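Local coordinates for protein predicted component of a thermophile-specific DNA repair system, contains a RAMP domain (PDB 4N0L) that probably binds crRNA as the Csm3 RAMP protein of a type III-A CRISPR system, with an RRM-like fold and a bound zinc ion, at residues Arg70-Glu73 with Pro74-Phe78; Lys250-Asp254 with Gln255-His259; Ile318-Ala322 with Arg323-Asp327. All coordinates share one frame; numbering follows the deposited sequence. Where two conformers were deposited one is given.

In the fold
Following the chain from its N terminus, the three contacts come in series, and none nests in or crosses another. Each closes a short local turn. Contact 1 turns the chain from helix 51-69 into helix 74-78, beside the zinc site. Contact 2 ends helix 238-255 and leads toward strand 258-259, packed against helix 51-69 and strand 268-278. Contact 3 lies where the edge strand 318-321 of the five-stranded antiparallel sheet runs into helix 322-325. Contacts 1 and 3 lie on opposite sides of the chain's centre, their centres about 38 Å apart. Helix 51-69 links the surroundings of contacts 1 and 2, whose nearest atoms are about 11 Å apart.

Contact 1 of 3, residues Arg70-Glu73 with Pro74-Phe78; sequences REIE and PDVFF
I72 meets the first turn of helix 74-78 mainly through its CG2 methyl. I72 CG2 lies 3.9 Å from F77 CB and 4.1 Å from V76 CG1. That methyl is anti to the backbone N of I72, with CG1 beside the N (chi1 -56°). The side chains of I72 and F77 cross at about a right angle. E73 is the N-cap residue. E73 O accepts F77 N at 3.1 Å, in the carbonyl plane and fairly straight (N-H...O 158°). V76 N reaches the same oxygen only weakly. The E73 side chain bends at chi2. In one of two conformers, E73 OE1 takes a hydrogen bond from a water at 2.7 Å that accepts one from D75 N, so this bridge to the helix start is doubtful. Before this turn, a Schellman motif with E71 at positive phi ends helix 51-69. W109 packs on I72, V76 and F77. The F77 ring stacks on H86, a zinc ligand, and F77 O accepts a bond from H86 ND1. The apolar packing and the H86 bond are consistent with F77 being a second-shell residue that helps position this ligand.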
ATOM      1  N   ARG A  70      16.565  -1.178  -8.751  1.00 45.68           N
ATOM      2  CA  ARG A  70      16.931  -0.980 -10.148  1.00 47.95           C
ATOM      3  C   ARG A  70      18.141  -0.062 -10.283  1.00 49.76           C
ATOM      4  O   ARG A  70      18.506   0.336 -11.390  1.00 50.28           O
ATOM      5  CB  ARG A  70      15.751  -0.423 -10.942  1.00 45.82           C
ATOM      6  CG  ARG A  70      14.669  -1.448 -11.222  1.00 44.24           C
ATOM      7  CD  ARG A  70      13.482  -0.817 -11.914  1.00 48.00           C
ATOM      8  NE  ARG A  70      12.596  -1.818 -12.494  1.00 54.75           N
ATOM      9  CZ  ARG A  70      12.645  -2.218 -13.761  1.00 58.60           C
ATOM     10  NH1 ARG A  70      13.531  -1.687 -14.592  1.00 60.15           N
ATOM     11  NH2 ARG A  70      11.799  -3.138 -14.200  1.00 60.98           N
ATOM     12  N   GLU A  71      18.755   0.256  -9.144  1.00 49.91           N
ATOM     13  CA  GLU A  71      19.924   1.130  -9.082  1.00 52.25           C
ATOM     14  C   GLU A  71      19.727   2.417  -9.878  1.00 48.78           C
ATOM     15  O   GLU A  71      20.547   2.772 -10.724  1.00 47.46           O
ATOM     16  CB  GLU A  71      21.159   0.381  -9.588  1.00 56.72           C
ATOM     17  CG  GLU A  71      21.445  -0.903  -8.826  1.00 64.45           C
ATOM     18  CD  GLU A  71      22.659  -1.641  -9.353  1.00 72.23           C
ATOM     19  OE1 GLU A  71      22.592  -2.170 -10.483  1.00 74.80           O
ATOM     20  OE2 GLU A  71      23.680  -1.695  -8.636  1.00 75.11           O
ATOM     21  N   ILE A  72      18.634   3.111  -9.589  1.00 42.40           N
ATOM     22  CA  ILE A  72      18.327   4.372 -10.244  1.00 32.68           C
ATOM     23  C   ILE A  72      18.752   5.533  -9.360  1.00 33.48           C
ATOM     24  O   ILE A  72      18.379   5.590  -8.189  1.00 34.18           O
ATOM     25  CB  ILE A  72      16.822   4.491 -10.558  1.00 30.98           C
ATOM     26  CG1 ILE A  72      16.356   3.298 -11.395  1.00 29.87           C
ATOM     27  CG2 ILE A  72      16.518   5.812 -11.257  1.00 28.51           C
ATOM     28  CD1 ILE A  72      14.858   3.240 -11.585  1.00 28.01           C
ATOM     29  N   GLU A  73      19.559   6.438  -9.905  1.00 41.87           N
ATOM     30  CA  GLU A  73      19.952   7.645  -9.184  0.50 43.71           C
ATOM     31  C   GLU A  73      18.718   8.465  -8.821  1.00 41.10           C
ATOM     32  O   GLU A  73      17.837   8.667  -9.659  1.00 42.79           O
ATOM     33  CB  GLU A  73      20.921   8.486 -10.019  0.50 45.33           C
ATOM     34  CG  GLU A  73      22.360   7.996 -10.004  0.50 46.58           C
ATOM     35  CD  GLU A  73      23.254   8.835  -9.109  0.50 48.76           C
ATOM     36  OE1 GLU A  73      22.813   9.206  -8.001  0.50 47.18           O
ATOM     37  OE2 GLU A  73      24.395   9.132  -9.520  0.50 50.99           O
ATOM     38  N   PRO A  74      18.648   8.939  -7.568  1.00 34.09           N
ATOM     39  CA  PRO A  74      17.483   9.673  -7.055  1.00 36.04           C
ATOM     40  C   PRO A  74      17.103  10.923  -7.856  1.00 34.89           C
ATOM     41  O   PRO A  74      15.916  11.258  -7.908  1.00 32.41           O
ATOM     42  CB  PRO A  74      17.906  10.050  -5.626  1.00 32.82           C
ATOM     43  CG  PRO A  74      19.383   9.815  -5.557  1.00 33.74           C
ATOM     44  CD  PRO A  74      19.670   8.726  -6.530  1.00 31.12           C
ATOM     45  N   ASP A  75      18.072  11.591  -8.474  1.00 35.77           N
ATOM     46  CA  ASP A  75      17.772  12.728  -9.343  1.00 34.26           C
ATOM     47  C   ASP A  75      16.836  12.321 -10.480  1.00 29.08           C
ATOM     48  O   ASP A  75      15.876  13.023 -10.787  1.00 31.49           O
ATOM     49  CB  ASP A  75      19.057  13.332  -9.912  1.00 40.96           C
ATOM     50  CG  ASP A  75      19.784  14.211  -8.911  1.00 46.84           C
ATOM     51  OD1 ASP A  75      19.253  14.423  -7.800  1.00 48.94           O
ATOM     52  OD2 ASP A  75      20.884  14.701  -9.243  1.00 48.54           O
ATOM     53  N   VAL A  76      17.119  11.180 -11.099  1.00 22.72           N
ATOM     54  CA  VAL A  76      16.282  10.661 -12.176  1.00 27.56           C
ATOM     55  C   VAL A  76      14.930  10.176 -11.654  1.00 32.64           C
ATOM     56  O   VAL A  76      13.887  10.453 -12.249  1.00 30.10           O
ATOM     57  CB  VAL A  76      16.986   9.502 -12.922  1.00 26.14           C
ATOM     58  CG1 VAL A  76      16.038   8.842 -13.917  1.00 25.66           C
ATOM     59  CG2 VAL A  76      18.239  10.003 -13.622  1.00 28.43           C
ATOM     60  N   PHE A  77      14.951   9.459 -10.535  1.00 31.46           N
ATOM     61  CA  PHE A  77      13.740   8.839 -10.007  1.00 32.24           C
ATOM     62  C   PHE A  77      12.750   9.854  -9.432  1.00 27.43           C
ATOM     63  O   PHE A  77      11.543   9.731  -9.638  1.00 23.09           O
ATOM     64  CB  PHE A  77      14.103   7.803  -8.941  1.00 31.69           C
ATOM     65  CG  PHE A  77      12.933   6.990  -8.463  1.00 29.44           C
ATOM     66  CD1 PHE A  77      12.367   6.024  -9.280  1.00 28.65           C
ATOM     67  CD2 PHE A  77      12.403   7.189  -7.199  1.00 28.49           C
ATOM     68  CE1 PHE A  77      11.289   5.272  -8.846  1.00 33.30           C
ATOM     69  CE2 PHE A  77      11.329   6.438  -6.757  1.00 28.61           C
ATOM     70  CZ  PHE A  77      10.770   5.480  -7.581  1.00 31.33           C
ATOM     71  N   PHE A  78      13.255  10.850  -8.710  1.00 26.54           N
ATOM     72  CA  PHE A  78      12.382  11.816  -8.047  1.00 25.43           C
ATOM     73  C   PHE A  78      12.268  13.136  -8.805  1.00 28.31           C
ATOM     74  O   PHE A  78      11.347  13.921  -8.556  1.00 23.41           O
ATOM     75  CB  PHE A  78      12.868  12.085  -6.622  1.00 26.35           C
ATOM     76  CG  PHE A  78      12.700  10.914  -5.691  1.00 27.89           C
ATOM     77  CD1 PHE A  78      11.436  10.429  -5.389  1.00 28.83           C
ATOM     78  CD2 PHE A  78      13.803  10.302  -5.115  1.00 24.79           C
ATOM     79  CE1 PHE A  78      11.276   9.351  -4.533  1.00 31.89           C
ATOM     80  CE2 PHE A  78      13.648   9.227  -4.256  1.00 29.18           C
ATOM     81  CZ  PHE A  78      12.383   8.751  -3.964  1.00 27.01           C
TER
HETATM   82  O   HOH W   1      21.148  11.286  -8.170  1.00 39.31           O

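Contact 2 of 3, residues Lys250-Asp254 with Gln255-His259; sequences KLVED and QGIGH
V252 and I257 form the tight apolar part of this helix end. V252 CG1 lies 3.6 Å from I257 CG2, and the two side chains cross obliquely. V252 CG1 is anti to its own backbone N (chi1 175°), and this branch also comes near I257 CA. I257 holds CG1 between its backbone N and carbonyl carbon (chi1 54°). I257 CG2 is then anti to the carbonyl carbon, and it is the branch that meets V252.

Two backbone bonds close the last turn. Q255 N gives one to L251 O at 2.9 Å. G256 N gives the other to V252 O at 2.7 Å. Both donors are tilted from the carbonyl planes. G256 is the first residue to leave the helix. It has positive phi, a conformation that glycine takes readily, and the chain turns there.

The other side is looser and more polar. L251 and Q255 lie alongside each other, pointing the same way, with L251 CD2 3.9 Å from Q255 OE1. The Q255 chain is extended beyond CG, and Q255 CB sits 3.4 Å from L251 O. D254 is exposed. One turn back, K250 NZ reaches D254 OD2 at 3.3 Å in a salt bridge whose hydrogen bond is weak.

Helix 51-69 lies against L251, V252 and Q255, and its R57 bonds to G256 O. V252 and I257 both rest on V268 of strand 268-278. Past G256, I257 and G258 pair with G266 and Y265, and the chain enters the two-stranded sheet 258-259/264-265.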
ATOM      1  N   LYS A 250       5.660  -5.865   3.421  1.00 18.92           N
ATOM      2  CA  LYS A 250       6.870  -6.472   3.969  1.00 21.42           C
ATOM      3  C   LYS A 250       7.864  -5.393   4.398  1.00 27.31           C
ATOM      4  O   LYS A 250       8.514  -5.511   5.439  1.00 26.67           O
ATOM      5  CB  LYS A 250       7.499  -7.413   2.937  1.00 22.97           C
ATOM      6  CG  LYS A 250       8.969  -7.736   3.158  1.00 24.78           C
ATOM      7  CD  LYS A 250       9.183  -8.577   4.400  1.00 38.13           C
ATOM      8  CE  LYS A 250      10.620  -9.065   4.483  1.00 42.38           C
ATOM      9  NZ  LYS A 250      10.894  -9.758   5.769  1.00 44.48           N
ATOM     10  N   LEU A 251       7.975  -4.344   3.586  1.00 25.45           N
ATOM     11  CA  LEU A 251       8.850  -3.217   3.889  1.00 22.98           C
ATOM     12  C   LEU A 251       8.392  -2.468   5.135  1.00 26.90           C
ATOM     13  O   LEU A 251       9.211  -2.027   5.941  1.00 28.69           O
ATOM     14  CB  LEU A 251       8.917  -2.260   2.703  1.00 23.18           C
ATOM     15  CG  LEU A 251       9.630  -2.794   1.462  1.00 25.30           C
ATOM     16  CD1 LEU A 251       9.379  -1.884   0.276  1.00 16.78           C
ATOM     17  CD2 LEU A 251      11.122  -2.944   1.724  1.00 22.96           C
ATOM     18  N   VAL A 252       7.078  -2.312   5.276  1.00 25.43           N
ATOM     19  CA  VAL A 252       6.504  -1.669   6.453  1.00 24.81           C
ATOM     20  C   VAL A 252       6.798  -2.503   7.704  1.00 22.83           C
ATOM     21  O   VAL A 252       7.073  -1.958   8.775  1.00 21.44           O
ATOM     22  CB  VAL A 252       4.985  -1.455   6.292  1.00 17.68           C
ATOM     23  CG1 VAL A 252       4.385  -0.893   7.570  1.00 11.18           C
ATOM     24  CG2 VAL A 252       4.710  -0.508   5.136  1.00 18.86           C
ATOM     25  N   GLU A 253       6.740  -3.824   7.564  1.00 18.38           N
ATOM     26  CA  GLU A 253       7.115  -4.729   8.652  1.00 20.57           C
ATOM     27  C   GLU A 253       8.573  -4.519   9.066  1.00 23.50           C
ATOM     28  O   GLU A 253       8.877  -4.407  10.252  1.00 30.40           O
ATOM     29  CB  GLU A 253       6.888  -6.194   8.254  1.00 15.45           C
ATOM     30  CG  GLU A 253       5.419  -6.565   8.062  1.00 13.39           C
ATOM     31  CD  GLU A 253       5.209  -8.038   7.730  1.00 21.08           C
ATOM     32  OE1 GLU A 253       6.145  -8.674   7.203  1.00 18.55           O
ATOM     33  OE2 GLU A 253       4.100  -8.555   7.986  1.00 24.62           O
ATOM     34  N   ASP A 254       9.465  -4.452   8.082  1.00 27.14           N
ATOM     35  CA  ASP A 254      10.899  -4.334   8.343  1.00 32.34           C
ATOM     36  C   ASP A 254      11.320  -2.961   8.865  1.00 36.98           C
ATOM     37  O   ASP A 254      12.305  -2.845   9.593  1.00 42.01           O
ATOM     38  CB  ASP A 254      11.699  -4.639   7.072  1.00 35.71           C
ATOM     39  CG  ASP A 254      11.642  -6.100   6.676  1.00 45.29           C
ATOM     40  OD1 ASP A 254      12.001  -6.409   5.520  1.00 52.08           O
ATOM     41  OD2 ASP A 254      11.231  -6.938   7.507  1.00 45.67           O
ATOM     42  N   GLN A 255      10.586  -1.919   8.486  1.00 32.03           N
ATOM     43  CA  GLN A 255      11.027  -0.559   8.779  1.00 28.96           C
ATOM     44  C   GLN A 255      10.057   0.237   9.656  1.00 27.48           C
ATOM     45  O   GLN A 255      10.367   1.356  10.060  1.00 28.42           O
ATOM     46  CB  GLN A 255      11.281   0.191   7.466  1.00 28.02           C
ATOM     47  CG  GLN A 255      12.544  -0.261   6.737  1.00 32.79           C
ATOM     48  CD  GLN A 255      12.675   0.344   5.350  1.00 47.83           C
ATOM     49  OE1 GLN A 255      12.419  -0.318   4.344  1.00 51.44           O
ATOM     50  NE2 GLN A 255      13.085   1.607   5.291  1.00 51.32           N
ATOM     51  N   GLY A 256       8.889  -0.329   9.946  1.00 24.94           N
ATOM     52  CA  GLY A 256       7.934   0.317  10.835  1.00 22.82           C
ATOM     53  C   GLY A 256       6.850   1.102  10.113  1.00 24.97           C
ATOM     54  O   GLY A 256       7.085   1.634   9.025  1.00 20.72           O
ATOM     55  N   ILE A 257       5.666   1.182  10.719  1.00 19.86           N
ATOM     56  CA  ILE A 257       4.575   1.986  10.167  1.00 25.14           C
ATOM     57  C   ILE A 257       4.883   3.472  10.280  1.00 24.47           C
ATOM     58  O   ILE A 257       4.272   4.298   9.602  1.00 24.26           O
ATOM     59  CB  ILE A 257       3.232   1.704  10.871  1.00 25.54           C
ATOM     60  CG1 ILE A 257       3.384   1.878  12.384  1.00 29.36           C
ATOM     61  CG2 ILE A 257       2.735   0.310  10.549  1.00 25.05           C
ATOM     62  CD1 ILE A 257       2.107   1.627  13.158  1.00 28.51           C
ATOM     63  N   GLY A 258       5.827   3.803  11.153  1.00 21.03           N
ATOM     64  CA  GLY A 258       6.274   5.169  11.324  1.00 15.65           C
ATOM     65  C   GLY A 258       7.779   5.173  11.464  1.00 19.00           C
ATOM     66  O   GLY A 258       8.431   4.150  11.238  1.00 19.68           O
ATOM     67  N   HIS A 259       8.340   6.316  11.843  1.00 20.93           N
ATOM     68  CA  HIS A 259       9.782   6.418  12.012  1.00 23.52           C
ATOM     69  C   HIS A 259      10.158   7.618  12.865  1.00 25.02           C
ATOM     70  O   HIS A 259       9.442   8.620  12.906  1.00 25.55           O
ATOM     71  CB  HIS A 259      10.483   6.513  10.651  1.00 23.98           C
ATOM     72  CG  HIS A 259      10.148   7.753   9.884  1.00 26.58           C
ATOM     73  ND1 HIS A 259      10.819   8.944  10.064  1.00 28.20           N
ATOM     74  CD2 HIS A 259       9.209   7.992   8.938  1.00 29.89           C
ATOM     75  CE1 HIS A 259      10.311   9.861   9.260  1.00 31.15           C
ATOM     76  NE2 HIS A 259       9.331   9.308   8.566  1.00 33.93           N
TER

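Contact 3 of 3, residues Ile318-Ala322 with Arg323-Asp327; sequences IVIRA and RDLED
D324 folds back onto the strand residue R321. Its CG is anti to the carbonyl carbon, beside the backbone N (chi1 -60°). This swings D324 OD2 to 3.0 Å from R321 N in a fairly straight hydrogen bond (N-H...O 161°). The N-H meets OD2 from above the carboxylate plane. D324 OD2 also lies 3.4 Å from R321 CB. In return D324 N bonds R321 O at 3.0 Å, from above the carbonyl plane. R321 and D324 are thus joined by two bonds, one from the R321 backbone N to the D324 side chain and one between backbones.

R321 and R323 run side by side, pointing the same way. R321 is extended from CG to NE, while R323 bends at chi3. That bend lays the R323 guanidinium over R321: R321 CD sits 3.6 Å above the centre of the R323 guanidinium plane. The two guanidinium planes are 19° apart, and R323 NH2 is 3.6 Å from R321 NE. D297, outside this turn, bridges to R321 NE and R323 NH1 and so probably offsets their like charges.

Further along the turn, A322 O accepts L325 N at 3.0 Å and, weakly, E326 N. L325 CD1 comes within 4.3 Å of I320 CG2; both residues also touch W336 of helix 333-338, while E326 turns to a salt bridge with R339. Here the edge strand 318-321, paired antiparallel with strand 268-278, passes into the short, weakly bonded helix 322-325. This is a strand-to-helix turn at the margin of the five-stranded sheet of this RRM-like fold, away from the zinc site.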
ATOM      1  N   ILE A 318     -14.612 -15.713  -5.234  1.00 39.52           N
ATOM      2  CA  ILE A 318     -13.620 -16.706  -4.851  1.00 39.74           C
ATOM      3  C   ILE A 318     -12.829 -16.214  -3.646  1.00 38.74           C
ATOM      4  O   ILE A 318     -12.355 -15.079  -3.626  1.00 40.38           O
ATOM      5  CB  ILE A 318     -12.660 -17.025  -6.013  1.00 43.04           C
ATOM      6  CG1 ILE A 318     -13.387 -17.823  -7.098  1.00 51.09           C
ATOM      7  CG2 ILE A 318     -11.449 -17.797  -5.518  1.00 40.93           C
ATOM      8  CD1 ILE A 318     -12.534 -18.151  -8.300  1.00 56.95           C
ATOM      9  N   VAL A 319     -12.701 -17.070  -2.638  1.00 36.45           N
ATOM     10  CA  VAL A 319     -11.927 -16.747  -1.446  1.00 29.48           C
ATOM     11  C   VAL A 319     -10.687 -17.626  -1.362  1.00 32.28           C
ATOM     12  O   VAL A 319     -10.791 -18.851  -1.285  1.00 38.72           O
ATOM     13  CB  VAL A 319     -12.764 -16.923  -0.161  1.00 29.44           C
ATOM     14  CG1 VAL A 319     -11.883 -16.799   1.077  1.00 30.72           C
ATOM     15  CG2 VAL A 319     -13.902 -15.911  -0.120  1.00 26.84           C
ATOM     16  N   ILE A 320      -9.514 -17.001  -1.392  1.00 27.25           N
ATOM     17  CA  ILE A 320      -8.262 -17.732  -1.236  1.00 23.47           C
ATOM     18  C   ILE A 320      -7.771 -17.611   0.201  1.00 30.05           C
ATOM     19  O   ILE A 320      -7.330 -16.543   0.625  1.00 32.98           O
ATOM     20  CB  ILE A 320      -7.162 -17.211  -2.180  1.00 29.97           C
ATOM     21  CG1 ILE A 320      -7.675 -17.126  -3.620  1.00 39.16           C
ATOM     22  CG2 ILE A 320      -5.921 -18.092  -2.084  1.00 22.16           C
ATOM     23  CD1 ILE A 320      -8.113 -18.454  -4.188  1.00 47.58           C
ATOM     24  N   ARG A 321      -7.837 -18.711   0.943  1.00 25.09           N
ATOM     25  CA  ARG A 321      -7.437 -18.716   2.343  1.00 22.68           C
ATOM     26  C   ARG A 321      -5.994 -19.163   2.489  1.00 25.09           C
ATOM     27  O   ARG A 321      -5.489 -19.930   1.667  1.00 29.42           O
ATOM     28  CB  ARG A 321      -8.343 -19.636   3.165  1.00 27.57           C
ATOM     29  CG  ARG A 321      -9.794 -19.200   3.230  1.00 28.42           C
ATOM     30  CD  ARG A 321     -10.683 -20.322   3.746  1.00 24.29           C
ATOM     31  NE  ARG A 321     -12.012 -19.829   4.091  1.00 25.25           N
ATOM     32  CZ  ARG A 321     -13.020 -19.742   3.230  1.00 26.55           C
ATOM     33  NH1 ARG A 321     -14.199 -19.279   3.624  1.00 28.48           N
ATOM     34  NH2 ARG A 321     -12.844 -20.112   1.969  1.00 28.70           N
ATOM     35  N   ALA A 322      -5.326 -18.665   3.523  1.00 23.48           N
ATOM     36  CA  ALA A 322      -4.000 -19.150   3.879  1.00 30.88           C
ATOM     37  C   ALA A 322      -4.093 -20.648   4.135  1.00 39.35           C
ATOM     38  O   ALA A 322      -3.188 -21.415   3.799  1.00 37.60           O
ATOM     39  CB  ALA A 322      -3.469 -18.425   5.100  1.00 25.66           C
ATOM     40  N   ARG A 323      -5.208 -21.040   4.744  1.00 46.08           N
ATOM     41  CA  ARG A 323      -5.517 -22.427   5.064  1.00 49.45           C
ATOM     42  C   ARG A 323      -5.587 -23.314   3.813  1.00 48.03           C
ATOM     43  O   ARG A 323      -5.316 -24.512   3.879  1.00 49.47           O
ATOM     44  CB  ARG A 323      -6.840 -22.461   5.844  1.00 49.93           C
ATOM     45  CG  ARG A 323      -7.623 -23.762   5.822  1.00 52.85           C
ATOM     46  CD  ARG A 323      -8.910 -23.604   6.626  1.00 52.49           C
ATOM     47  NE  ARG A 323     -10.110 -23.687   5.797  1.00 53.05           N
ATOM     48  CZ  ARG A 323     -11.251 -23.060   6.070  1.00 54.83           C
ATOM     49  NH1 ARG A 323     -11.344 -22.288   7.145  1.00 53.73           N
ATOM     50  NH2 ARG A 323     -12.296 -23.195   5.264  1.00 59.16           N
ATOM     51  N   ASP A 324      -5.917 -22.713   2.673  1.00 45.12           N
ATOM     52  CA  ASP A 324      -5.934 -23.436   1.401  1.00 44.51           C
ATOM     53  C   ASP A 324      -4.531 -23.707   0.866  1.00 43.69           C
ATOM     54  O   ASP A 324      -4.319 -24.665   0.124  1.00 46.07           O
ATOM     55  CB  ASP A 324      -6.737 -22.667   0.347  1.00 44.42           C
ATOM     56  CG  ASP A 324      -8.180 -22.453   0.750  1.00 47.75           C
ATOM     57  OD1 ASP A 324      -8.721 -23.295   1.497  1.00 45.70           O
ATOM     58  OD2 ASP A 324      -8.776 -21.449   0.308  1.00 50.27           O
ATOM     59  N   LEU A 325      -3.580 -22.853   1.230  1.00 41.87           N
ATOM     60  CA  LEU A 325      -2.232 -22.945   0.681  1.00 46.52           C
ATOM     61  C   LEU A 325      -1.233 -23.582   1.637  1.00 48.93           C
ATOM     62  O   LEU A 325      -0.179 -24.059   1.217  1.00 49.77           O
ATOM     63  CB  LEU A 325      -1.727 -21.555   0.292  1.00 49.66           C
ATOM     64  CG  LEU A 325      -2.649 -20.679  -0.556  1.00 51.75           C
ATOM     65  CD1 LEU A 325      -2.022 -19.311  -0.740  1.00 48.80           C
ATOM     66  CD2 LEU A 325      -2.927 -21.332  -1.900  1.00 53.95           C
ATOM     67  N   GLU A 326      -1.576 -23.613   2.918  1.00 52.02           N
ATOM     68  CA  GLU A 326      -0.611 -23.976   3.945  1.00 49.56           C
ATOM     69  C   GLU A 326      -1.327 -24.305   5.247  1.00 43.52           C
ATOM     70  O   GLU A 326      -2.482 -23.926   5.441  1.00 43.04           O
ATOM     71  CB  GLU A 326       0.381 -22.832   4.172  1.00 54.62           C
ATOM     72  CG  GLU A 326       1.818 -23.270   4.404  1.00 62.46           C
ATOM     73  CD  GLU A 326       2.374 -24.069   3.244  1.00 68.91           C
ATOM     74  OE1 GLU A 326       2.489 -23.506   2.134  1.00 68.48           O
ATOM     75  OE2 GLU A 326       2.699 -25.259   3.441  1.00 73.70           O
ATOM     76  N   ASP A 327      -0.640 -25.007   6.141  1.00 41.75           N
ATOM     77  CA  ASP A 327      -1.222 -25.369   7.426  1.00 46.62           C
ATOM     78  C   ASP A 327      -1.086 -24.178   8.370  1.00 44.10           C
ATOM     79  O   ASP A 327      -0.373 -24.237   9.374  1.00 45.48           O
ATOM     80  CB  ASP A 327      -0.537 -26.611   8.001  1.00 55.03           C
ATOM     81  CG  ASP A 327      -1.183 -27.095   9.287  1.00 60.37           C
ATOM     82  OD1 ASP A 327      -2.385 -26.823   9.492  1.00 58.55           O
ATOM     83  OD2 ASP A 327      -0.486 -27.750  10.092  1.00 65.57           O
TER